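PDB 2XTS: sulfite dehydrogenase from Paracoccus pantotrophus, which probably oxidises protein-bound sulfane sulfur at a molybdenum–molybdopterin centre and passes the electrons on to heme c. Local coordinates for residues Q68-L82 against A198-P210. Sequence-based numbering, arbitrary orientation.
With MTE (phosphonic acidmono-(2-amino-5,6-dimercapto-4-oxo-3,7,8a,9,10,10a-hexahydro-4H-8-oxa-1,3,9,10-tetraaza-anthracen-7-ylmethyl)ester), chain E; 2MO (molybdenum (IV)oxide), chain F; HEC (heme c), chain K.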
loop_
_atom_site.group_PDB
_atom_site.type_symbol
_atom_site.label_atom_id
_atom_site.label_comp_id
_atom_site.label_asym_id
_atom_site.label_seq_id
_atom_site.Cartn_x
_atom_site.Cartn_y
_atom_site.Cartn_z
ATOM N N GLN A 68 -1.512 2.345 4.799
ATOM C CA GLN A 68 -1.021 3.433 5.589
ATOM C C GLN A 68 -2.103 4.087 6.427
ATOM O O GLN A 68 -1.799 4.620 7.494
ATOM C CB GLN A 68 -0.230 4.445 4.748
ATOM C CG GLN A 68 -0.857 4.857 3.448
ATOM C CD GLN A 68 -0.470 4.011 2.243
ATOM O OE1 GLN A 68 -0.265 2.800 2.351
ATOM N NE2 GLN A 68 -0.349 4.656 1.097
ATOM N N GLY A 69 -3.352 4.025 5.993
ATOM C CA GLY A 69 -4.417 4.578 6.788
ATOM C C GLY A 69 -4.683 3.863 8.103
ATOM O O GLY A 69 -5.280 4.453 9.001
ATOM N N CYS A 70 -4.291 2.597 8.214
ATOM C CA CYS A 70 -4.414 1.913 9.503
ATOM C C CYS A 70 -3.096 1.482 10.114
ATOM O O CYS A 70 -3.069 0.723 11.067
ATOM C CB CYS A 70 -5.345 0.718 9.429
ATOM S SG CYS A 70 -4.892 -0.606 8.320
ATOM N N ALA A 71 -2.003 2.014 9.595
ATOM C CA ALA A 71 -0.674 1.776 10.129
ATOM C C ALA A 71 -0.503 2.570 11.423
ATOM O O ALA A 71 -0.838 3.764 11.487
ATOM C CB ALA A 71 0.373 2.161 9.113
ATOM N N PHE A 72 0.011 1.905 12.457
ATOM C CA PHE A 72 0.062 2.498 13.793
ATOM C C PHE A 72 0.795 3.821 13.827
ATOM O O PHE A 72 1.641 4.119 12.967
ATOM C CB PHE A 72 0.677 1.551 14.840
ATOM C CG PHE A 72 2.184 1.595 14.936
ATOM C CD1 PHE A 72 3.003 1.112 13.948
ATOM C CD2 PHE A 72 2.782 2.116 16.068
ATOM C CE1 PHE A 72 4.373 1.165 14.073
ATOM C CE2 PHE A 72 4.138 2.158 16.189
ATOM C CZ PHE A 72 4.944 1.690 15.212
ATOM N N GLU A 73 0.489 4.586 14.869
ATOM C CA GLU A 73 1.090 5.878 15.198
ATOM C C GLU A 73 1.700 5.810 16.567
ATOM O O GLU A 73 1.122 5.269 17.493
ATOM C CB GLU A 73 -0.007 6.933 15.302
ATOM C CG GLU A 73 -0.807 7.193 14.052
ATOM C CD GLU A 73 -1.999 8.083 14.345
ATOM O OE1 GLU A 73 -1.830 9.259 14.739
ATOM O OE2 GLU A 73 -3.125 7.612 14.185
ATOM N N ARG A 74 2.859 6.424 16.721
ATOM C CA ARG A 74 3.433 6.707 18.045
ATOM C C ARG A 74 3.950 8.142 18.009
ATOM O O ARG A 74 4.820 8.472 17.201
ATOM C CB ARG A 74 4.534 5.714 18.434
ATOM C CG ARG A 74 4.735 5.539 19.935
ATOM C CD ARG A 74 5.272 6.750 20.642
ATOM N NE ARG A 74 5.827 6.320 21.927
ATOM C CZ ARG A 74 5.680 6.953 23.081
ATOM N NH1 ARG A 74 4.981 8.086 23.177
ATOM N NH2 ARG A 74 6.231 6.410 24.167
ATOM N N HIS A 75 3.395 8.987 18.867
ATOM C CA HIS A 75 3.816 10.389 19.009
ATOM C C HIS A 75 4.188 10.683 20.446
ATOM O O HIS A 75 3.743 9.994 21.358
ATOM C CB HIS A 75 2.683 11.364 18.636
ATOM C CG HIS A 75 1.989 10.996 17.387
ATOM N ND1 HIS A 75 0.617 10.861 17.247
ATOM C CD2 HIS A 75 2.535 10.651 16.205
ATOM C CE1 HIS A 75 0.355 10.487 16.002
ATOM N NE2 HIS A 75 1.504 10.362 15.352
ATOM N N HIS A 76 4.960 11.745 20.632
ATOM C CA HIS A 76 5.280 12.242 21.971
ATOM C C HIS A 76 4.729 13.648 22.235
ATOM O O HIS A 76 4.583 14.023 23.396
ATOM C CB HIS A 76 6.787 12.201 22.256
ATOM C CG HIS A 76 7.376 10.822 22.239
ATOM N ND1 HIS A 76 7.800 10.129 23.355
ATOM C CD2 HIS A 76 7.618 10.014 21.182
ATOM C CE1 HIS A 76 8.268 8.946 22.965
ATOM N NE2 HIS A 76 8.161 8.860 21.657
ATOM N N SER A 77 4.391 14.404 21.180
ATOM C CA SER A 77 3.688 15.689 21.332
ATOM C C SER A 77 2.638 15.839 20.239
ATOM O O SER A 77 2.313 16.941 19.834
ATOM C CB SER A 77 4.621 16.890 21.367
ATOM O OG SER A 77 5.366 17.026 20.170
ATOM N N GLY A 78 2.078 14.703 19.812
ATOM C CA GLY A 78 1.014 14.645 18.801
ATOM C C GLY A 78 1.532 14.686 17.364
ATOM O O GLY A 78 2.714 14.886 17.113
ATOM N N ALA A 79 0.622 14.476 16.422
ATOM C CA ALA A 79 0.926 14.472 15.006
ATOM C C ALA A 79 0.816 15.898 14.503
ATOM O O ALA A 79 -0.275 16.457 14.482
ATOM C CB ALA A 79 -0.062 13.573 14.264
ATOM N N ILE A 80 1.930 16.480 14.074
ATOM C CA ILE A 80 1.933 17.887 13.657
ATOM C C ILE A 80 1.709 18.044 12.168
ATOM O O ILE A 80 1.992 17.148 11.379
ATOM C CB ILE A 80 3.261 18.591 14.051
ATOM C CG1 ILE A 80 4.473 17.899 13.417
ATOM C CG2 ILE A 80 3.390 18.631 15.581
ATOM C CD1 ILE A 80 5.751 18.753 13.426
ATOM N N GLU A 81 1.190 19.219 11.816
ATOM C CA GLU A 81 0.997 19.630 10.452
ATOM C C GLU A 81 2.139 20.514 9.978
ATOM O O GLU A 81 2.334 21.628 10.460
ATOM C CB GLU A 81 -0.315 20.389 10.321
ATOM C CG GLU A 81 -0.554 20.874 8.892
ATOM C CD GLU A 81 -1.757 21.744 8.719
ATOM O OE1 GLU A 81 -2.857 21.201 8.600
ATOM O OE2 GLU A 81 -1.587 22.970 8.672
ATOM N N LEU A 82 2.897 20.004 9.031
ATOM C CA LEU A 82 4.100 20.661 8.531
ATOM C C LEU A 82 4.061 20.658 7.001
ATOM O O LEU A 82 4.249 19.631 6.350
ATOM C CB LEU A 82 5.352 19.955 9.051
ATOM C CG LEU A 82 6.719 20.540 8.657
ATOM C CD1 LEU A 82 6.780 22.015 8.989
ATOM C CD2 LEU A 82 7.822 19.740 9.361
ATOM N N ALA A 198 5.818 6.775 1.044
ATOM C CA ALA A 198 5.566 5.497 1.714
ATOM C C ALA A 198 4.359 4.876 1.042
ATOM O O ALA A 198 3.287 5.480 0.969
ATOM C CB ALA A 198 5.329 5.697 3.189
ATOM N N ASN A 199 4.533 3.674 0.514
ATOM C CA ASN A 199 3.513 2.932 -0.224
ATOM C C ASN A 199 2.944 3.813 -1.348
ATOM O O ASN A 199 1.726 3.964 -1.494
ATOM C CB ASN A 199 2.429 2.427 0.723
ATOM C CG ASN A 199 2.886 1.272 1.570
ATOM O OD1 ASN A 199 3.910 0.636 1.308
ATOM N ND2 ASN A 199 2.122 0.986 2.610
ATOM N N GLY A 200 3.861 4.424 -2.103
ATOM C CA GLY A 200 3.533 5.119 -3.311
ATOM C C GLY A 200 3.339 6.611 -3.237
ATOM O O GLY A 200 3.571 7.307 -4.199
ATOM N N GLU A 201 2.837 7.109 -2.124
ATOM C CA GLU A 201 2.415 8.495 -1.986
ATOM C C GLU A 201 3.178 9.176 -0.848
ATOM O O GLU A 201 3.987 8.557 -0.164
ATOM C CB GLU A 201 0.900 8.539 -1.753
ATOM C CG GLU A 201 0.445 7.833 -0.484
ATOM C CD GLU A 201 -1.058 7.803 -0.267
ATOM O OE1 GLU A 201 -1.830 8.327 -1.121
ATOM O OE2 GLU A 201 -1.433 7.239 0.769
ATOM N N ALA A 202 2.923 10.452 -0.632
ATOM C CA ALA A 202 3.575 11.140 0.470
ATOM C C ALA A 202 3.282 10.455 1.786
ATOM O O ALA A 202 2.211 9.867 1.969
ATOM C CB ALA A 202 3.162 12.598 0.533
ATOM N N LEU A 203 4.223 10.538 2.716
ATOM C CA LEU A 203 3.962 10.117 4.075
ATOM C C LEU A 203 2.664 10.740 4.577
ATOM O O LEU A 203 2.346 11.883 4.268
ATOM C CB LEU A 203 5.068 10.636 4.977
ATOM C CG LEU A 203 6.510 10.215 4.731
ATOM C CD1 LEU A 203 7.461 10.888 5.654
ATOM C CD2 LEU A 203 6.596 8.734 4.940
ATOM N N ARG A 204 1.924 9.984 5.379
ATOM C CA ARG A 204 0.767 10.546 6.074
ATOM C C ARG A 204 1.244 11.540 7.140
ATOM O O ARG A 204 2.387 11.499 7.614
ATOM C CB ARG A 204 -0.082 9.408 6.660
ATOM C CG ARG A 204 -0.601 8.431 5.631
ATOM C CD ARG A 204 -1.424 9.120 4.555
ATOM N NE ARG A 204 -1.968 8.267 3.499
ATOM C CZ ARG A 204 -3.126 7.610 3.592
ATOM N NH1 ARG A 204 -3.797 7.569 4.736
ATOM N NH2 ARG A 204 -3.584 6.933 2.550
ATOM N N LYS A 205 0.358 12.470 7.492
ATOM C CA LYS A 205 0.670 13.469 8.499
ATOM C C LYS A 205 1.264 12.830 9.746
ATOM O O LYS A 205 2.323 13.238 10.246
ATOM C CB LYS A 205 -0.583 14.238 8.878
ATOM C CG LYS A 205 -0.385 15.294 9.951
ATOM C CD LYS A 205 -1.683 16.036 10.228
ATOM C CE LYS A 205 -1.615 16.944 11.415
ATOM N NZ LYS A 205 -2.943 17.596 11.585
ATOM N N GLU A 206 0.580 11.794 10.222
ATOM C CA GLU A 206 0.910 11.126 11.455
ATOM C C GLU A 206 2.150 10.260 11.378
ATOM O O GLU A 206 2.663 9.832 12.410
ATOM C CB GLU A 206 -0.301 10.297 11.929
ATOM C CG GLU A 206 -0.747 9.143 11.039
ATOM C CD GLU A 206 -1.728 9.508 9.942
ATOM O OE1 GLU A 206 -1.804 10.673 9.487
ATOM O OE2 GLU A 206 -2.442 8.574 9.522
ATOM N N HIS A 207 2.625 10.021 10.157
ATOM C CA HIS A 207 3.842 9.247 9.899
ATOM C C HIS A 207 5.027 10.123 9.501
ATOM O O HIS A 207 6.046 9.633 9.050
ATOM C CB HIS A 207 3.591 8.170 8.844
ATOM C CG HIS A 207 2.507 7.203 9.210
ATOM N ND1 HIS A 207 1.621 6.688 8.282
ATOM C CD2 HIS A 207 2.192 6.641 10.400
ATOM C CE1 HIS A 207 0.783 5.869 8.908
ATOM N NE2 HIS A 207 1.125 5.809 10.185
ATOM N N GLY A 208 4.904 11.429 9.684
ATOM C CA GLY A 208 6.045 12.325 9.541
ATOM C C GLY A 208 6.064 13.268 8.357
ATOM O O GLY A 208 7.102 13.854 8.083
ATOM N N TYR A 209 4.943 13.431 7.665
ATOM C CA TYR A 209 4.908 14.297 6.473
ATOM C C TYR A 209 5.566 15.625 6.741
ATOM O O TYR A 209 5.248 16.266 7.711
ATOM C CB TYR A 209 3.473 14.581 6.076
ATOM C CG TYR A 209 3.285 15.469 4.856
ATOM C CD1 TYR A 209 3.190 16.844 4.976
ATOM C CD2 TYR A 209 3.146 14.914 3.592
ATOM C CE1 TYR A 209 2.970 17.638 3.861
ATOM C CE2 TYR A 209 2.905 15.691 2.482
ATOM C CZ TYR A 209 2.821 17.049 2.626
ATOM O OH TYR A 209 2.547 17.831 1.548
ATOM N N PRO A 210 6.453 16.072 5.849
ATOM C CA PRO A 210 6.796 15.516 4.551
ATOM C C PRO A 210 8.071 14.666 4.494
ATOM O O PRO A 210 8.438 14.222 3.419
ATOM C CB PRO A 210 6.943 16.769 3.684
ATOM C CG PRO A 210 7.570 17.732 4.636
ATOM C CD PRO A 210 6.944 17.457 5.983
HETATM N N1 MTE E . 9.549 11.250 15.619
HETATM C C2 MTE E . 9.202 12.383 16.221
HETATM N N2 MTE E . 9.631 13.552 15.698
HETATM N N3 MTE E . 8.419 12.402 17.316
HETATM C C4 MTE E . 7.942 11.263 17.896
HETATM O O4 MTE E . 7.212 11.366 18.903
HETATM N N5 MTE E . 7.966 8.754 17.839
HETATM C C6 MTE E . 8.887 7.703 17.471
HETATM C C7 MTE E . 9.208 7.629 15.986
HETATM N N8 MTE E . 9.580 8.929 15.493
HETATM C C9 MTE E . 8.305 9.987 17.313
HETATM C C10 MTE E . 9.163 10.039 16.123
HETATM C "C1'" MTE E . 8.444 6.330 17.944
HETATM S "S1'" MTE E . 8.601 5.933 19.641
HETATM C "C2'" MTE E . 8.011 5.383 17.079
HETATM S "S2'" MTE E . 7.682 3.770 17.577
HETATM C "C3'" MTE E . 7.847 5.737 15.617
HETATM O "O3'" MTE E . 8.068 7.124 15.312
HETATM C "C4'" MTE E . 6.431 5.432 15.165
HETATM O "O4'" MTE E . 6.308 5.691 13.759
HETATM P P MTE E . 4.811 5.837 13.203
HETATM O O1P MTE E . 4.236 4.429 13.545
HETATM O O2P MTE E . 4.070 6.889 13.961
HETATM O O3P MTE E . 4.961 6.034 11.734
HETATM MO MO 2MO F . 8.441 3.576 19.822
HETATM O OT1 2MO F . 10.090 2.872 19.766
HETATM O OT2 2MO F . 7.880 4.065 21.634
HETATM FE FE HEC K . 6.990 17.573 32.053
HETATM C CHA HEC K . 8.136 14.552 31.008
HETATM C CHB HEC K . 10.092 18.320 33.249
HETATM C CHC HEC K . 5.935 20.678 32.765
HETATM C CHD HEC K . 3.811 16.615 31.469
HETATM N NA HEC K . 8.765 16.626 32.118
HETATM C C1A HEC K . 9.010 15.346 31.678
HETATM C C2A HEC K . 10.369 14.976 32.005
HETATM C C3A HEC K . 10.907 16.033 32.630
HETATM C C4A HEC K . 9.909 17.075 32.704
HETATM C CMA HEC K . 12.339 16.192 33.187
HETATM C CAA HEC K . 11.020 13.607 31.678
HETATM C CBA HEC K . 10.642 12.550 32.716
HETATM C CGA HEC K . 11.329 11.236 32.488
HETATM O O1A HEC K . 11.583 10.863 31.340
HETATM O O2A HEC K . 11.642 10.615 33.530
HETATM N NB HEC K . 7.841 19.191 32.799
HETATM C C1B HEC K . 9.156 19.333 33.229
HETATM C C2B HEC K . 9.409 20.730 33.510
HETATM C C3B HEC K . 8.243 21.385 33.408
HETATM C C4B HEC K . 7.261 20.441 32.935
HETATM C CMB HEC K . 10.747 21.235 34.083
HETATM C CAB HEC K . 7.979 22.872 33.597
HETATM C CBB HEC K . 8.976 23.700 32.737
HETATM N NC HEC K . 5.178 18.470 32.104
HETATM C C1C HEC K . 4.957 19.762 32.469
HETATM C C2C HEC K . 3.540 20.021 32.426
HETATM C C3C HEC K . 2.942 18.881 32.055
HETATM C C4C HEC K . 3.970 17.887 31.902
HETATM C CMC HEC K . 2.886 21.386 32.731
HETATM C CAC HEC K . 1.469 18.506 31.899
HETATM C CBC HEC K . 0.529 19.412 31.189
HETATM N ND HEC K . 6.142 15.892 31.353
HETATM C C1D HEC K . 4.797 15.752 31.070
HETATM C C2D HEC K . 4.556 14.520 30.366
HETATM C C3D HEC K . 5.887 13.906 30.200
HETATM C C4D HEC K . 6.811 14.786 30.846
HETATM C CMD HEC K . 3.262 13.959 29.790
HETATM C CAD HEC K . 6.163 12.596 29.483
HETATM C CBD HEC K . 6.422 12.884 28.006
HETATM C CGD HEC K . 6.771 11.654 27.218
HETATM O O1D HEC K . 7.028 10.577 27.815
HETATM O O2D HEC K . 6.892 11.786 25.984
HETATM O O HOH W 1 2.744 17.105 8.665
HETATM O O HOH W 2 -3.527 18.596 8.925
#
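Q68 reaches from the loop before strand 74-75 into the turn joining strands 193-198 and 201-202, and its side chain illustrates how one amide can serve two polar neighbours at once. Its CB faces CG of R204. Q68 CG sits between its own backbone N and carbonyl carbon (chi1 46°) and lies over one face of the R204 guanidinium, offset toward the rim, 3.5 Å from R204 NH2. The bend at chi2 then turns the amide toward N199 and E201. There Q68 OE1 accepts from N199 ND2 at 3.0 Å, the donor standing above the carbonyl plane, while Q68 NE2 donates to E201 OE2 at 2.8 Å with an N-H...O angle of 160°. N199 OD1 is bonded to the backbone N of E147. E201 OE2 also takes NE and NH2 of R204, side-on, so three donors converge on one atom; OE1 of E201 is held by Y27. Replaced by an alanine, Q68 would probably leave N199 ND2 without this acceptor and E201 OE2 one donor short.

Nearer the cofactor, the H207 ring turns its edge to A71 O, to which NE2 donates at 3.1 Å. H207 CD2 lies 3.1 Å from MTE O3P. H75 NE2 donates to E206 O, on a lone pair (3.2 Å). Beyond it, K205 runs fully extended past A79 and I80, and a water links its NZ to E81 OE1; NZ also forms a salt bridge with E20 of the second subunit. Histidine N-H groups thus join the segments near the pterin phosphate, the Q68 amide at the distant turn; R74 N donates to O2P of that phosphate, and R74 NE to OT2, an oxygen on the molybdenum.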